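49 protein (Murid herpesvirus 4, PDB 6A4V) interacts with poly(ADP-ribose) polymerase 1 and facilitates virus replication, probably through that interaction. Local coordinates at residues B[64-69]-B[307-312]. Numbering follows the deposited sequence.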
loop_
_atom_site.group_PDB
_atom_site.type_symbol
_atom_site.label_atom_id
_atom_site.label_comp_id
_atom_site.label_asym_id
_atom_site.label_seq_id
_atom_site.Cartn_x
_atom_site.Cartn_y
_atom_site.Cartn_z
ATOM N N ALA B 64 10.383 -23.266 -8.602
ATOM C CA ALA B 64 10.970 -22.076 -9.164
ATOM C C ALA B 64 9.861 -21.180 -9.738
ATOM O O ALA B 64 9.760 -19.993 -9.435
ATOM C CB ALA B 64 11.992 -22.490 -10.194
ATOM N N CYS B 65 8.924 -21.789 -10.453
ATOM C CA CYS B 65 7.856 -21.024 -11.125
ATOM C C CYS B 65 7.079 -20.234 -10.065
ATOM O O CYS B 65 6.777 -19.035 -10.225
ATOM C CB CYS B 65 7.014 -21.959 -11.975
ATOM S SG CYS B 65 5.935 -21.050 -13.117
ATOM N N LEU B 66 6.860 -20.865 -8.909
ATOM C CA LEU B 66 6.054 -20.287 -7.920
ATOM C C LEU B 66 6.752 -19.094 -7.268
ATOM O O LEU B 66 6.111 -18.056 -7.121
ATOM C CB LEU B 66 5.699 -21.334 -6.883
ATOM C CG LEU B 66 4.598 -22.250 -7.365
ATOM C CD1 LEU B 66 4.409 -23.352 -6.342
ATOM C CD2 LEU B 66 3.317 -21.447 -7.565
ATOM N N CYS B 67 8.034 -19.247 -6.911
ATOM C CA CYS B 67 8.808 -18.097 -6.423
ATOM C C CYS B 67 8.639 -16.972 -7.461
ATOM O O CYS B 67 8.322 -15.887 -7.131
ATOM C CB CYS B 67 10.271 -18.489 -6.201
ATOM S SG CYS B 67 10.502 -19.835 -4.996
ATOM N N LYS B 68 8.801 -17.298 -8.747
ATOM C CA LYS B 68 8.885 -16.305 -9.777
ATOM C C LYS B 68 7.572 -15.533 -9.784
ATOM O O LYS B 68 7.589 -14.293 -9.874
ATOM C CB LYS B 68 9.141 -16.924 -11.157
ATOM C CG LYS B 68 10.469 -17.647 -11.324
ATOM C CD LYS B 68 11.261 -17.367 -12.640
ATOM C CE LYS B 68 11.991 -18.594 -13.177
ATOM N NZ LYS B 68 11.660 -18.863 -14.605
ATOM N N LEU B 69 6.485 -16.275 -9.563
ATOM C CA LEU B 69 5.168 -15.797 -9.550
ATOM C C LEU B 69 4.922 -14.917 -8.341
ATOM O O LEU B 69 4.110 -14.016 -8.450
ATOM C CB LEU B 69 4.175 -16.959 -9.545
ATOM C CG LEU B 69 3.963 -17.582 -10.929
ATOM C CD1 LEU B 69 3.185 -18.878 -10.824
ATOM C CD2 LEU B 69 3.315 -16.591 -11.881
ATOM N N GLY B 307 -0.201 -21.071 -0.504
ATOM C CA GLY B 307 -0.877 -22.385 -0.365
ATOM C C GLY B 307 -0.226 -23.454 -1.242
ATOM O O GLY B 307 -0.091 -24.585 -0.837
ATOM N N LEU B 308 0.129 -23.084 -2.473
ATOM C CA LEU B 308 0.565 -24.017 -3.499
ATOM C C LEU B 308 1.984 -24.522 -3.198
ATOM O O LEU B 308 2.250 -25.703 -3.320
ATOM C CB LEU B 308 0.464 -23.330 -4.869
ATOM C CG LEU B 308 -0.845 -23.588 -5.609
ATOM C CD1 LEU B 308 -1.068 -22.567 -6.734
ATOM C CD2 LEU B 308 -0.860 -24.984 -6.160
ATOM N N GLN B 309 2.871 -23.615 -2.814
ATOM C CA GLN B 309 4.157 -23.907 -2.227
ATOM C C GLN B 309 3.984 -24.848 -1.029
ATOM O O GLN B 309 4.743 -25.791 -0.854
ATOM C CB GLN B 309 4.877 -22.627 -1.772
ATOM C CG GLN B 309 5.792 -22.038 -2.842
ATOM C CD GLN B 309 6.401 -20.686 -2.535
ATOM O OE1 GLN B 309 7.228 -20.181 -3.296
ATOM N NE2 GLN B 309 6.000 -20.075 -1.427
ATOM N N ILE B 310 3.032 -24.553 -0.152
ATOM C CA ILE B 310 3.012 -25.304 1.054
ATOM C C ILE B 310 2.701 -26.747 0.663
ATOM O O ILE B 310 3.427 -27.631 1.045
ATOM C CB ILE B 310 2.060 -24.706 2.109
ATOM C CG1 ILE B 310 2.664 -23.464 2.777
ATOM C CG2 ILE B 310 1.637 -25.748 3.144
ATOM C CD1 ILE B 310 4.153 -23.548 3.065
ATOM N N TYR B 311 1.686 -26.958 -0.177
ATOM C CA TYR B 311 1.330 -28.312 -0.557
ATOM C C TYR B 311 2.480 -29.026 -1.296
ATOM O O TYR B 311 2.881 -30.109 -0.853
ATOM C CB TYR B 311 0.045 -28.351 -1.380
ATOM C CG TYR B 311 -0.567 -29.729 -1.406
ATOM C CD1 TYR B 311 -0.457 -30.542 -2.525
ATOM C CD2 TYR B 311 -1.202 -30.253 -0.285
ATOM C CE1 TYR B 311 -1.007 -31.818 -2.550
ATOM C CE2 TYR B 311 -1.749 -31.528 -0.289
ATOM C CZ TYR B 311 -1.656 -32.309 -1.429
ATOM O OH TYR B 311 -2.213 -33.551 -1.453
ATOM N N ILE B 312 3.003 -28.456 -2.402
ATOM C CA ILE B 312 3.983 -29.184 -3.291
ATOM C C ILE B 312 5.192 -29.673 -2.473
ATOM O O ILE B 312 5.699 -30.767 -2.753
ATOM C CB ILE B 312 4.458 -28.385 -4.531
ATOM C CG1 ILE B 312 5.264 -27.140 -4.144
ATOM C CG2 ILE B 312 3.316 -28.080 -5.501
ATOM C CD1 ILE B 312 6.777 -27.294 -4.270
#
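A small, nearly antiparallel helix-helix contact, in which Leu66 packs on Leu308, Gln309 and Ile312, joins helix 61-85, near the start of the chain, to the last turns of helix 295-312. The two short axes approach to 10.3 Å with 161° between their directions, and Leu66 and Gln309 sit level with each other, their CA atoms 7.0 Å apart. The buried area is modest, 196 Å² over both sides; Leu66 contributes 87 Å² of it and Gln309 55 Å². With CG anti to its own carbonyl carbon (chi1 -78°), Leu66 sends CD1 across the gap to the backbone of the other helix, where it lies 3.9 Å from Gln309 N and 4.1 Å from Leu308 C. The same methyl packs on Leu308 CB at 4.2 Å, and more loosely on Ile312 CG1, one turn further along. Leu66 and Gln309 slide past each other in opposite directions, Gln309 CG lying 4.0 Å from Leu66 CD1 and 4.1 Å from Leu66 CB. The CB of Gln309 does not point at the other helix, but beyond CG the extended chain brings its end nearer, beside Cys67, although the orientation of the amide is uncertain. With no hydrogen bond between the two segments, the contact rests on van der Waals packing. Around it, Leu308 also packs on Lys278 and Leu282, Cys67 touches Ile54, and Leu69 meets Phe250, His253 and Val254, so that the pair lies between helices 44-57, 238-262 and 274-289 of this mainly helical chain.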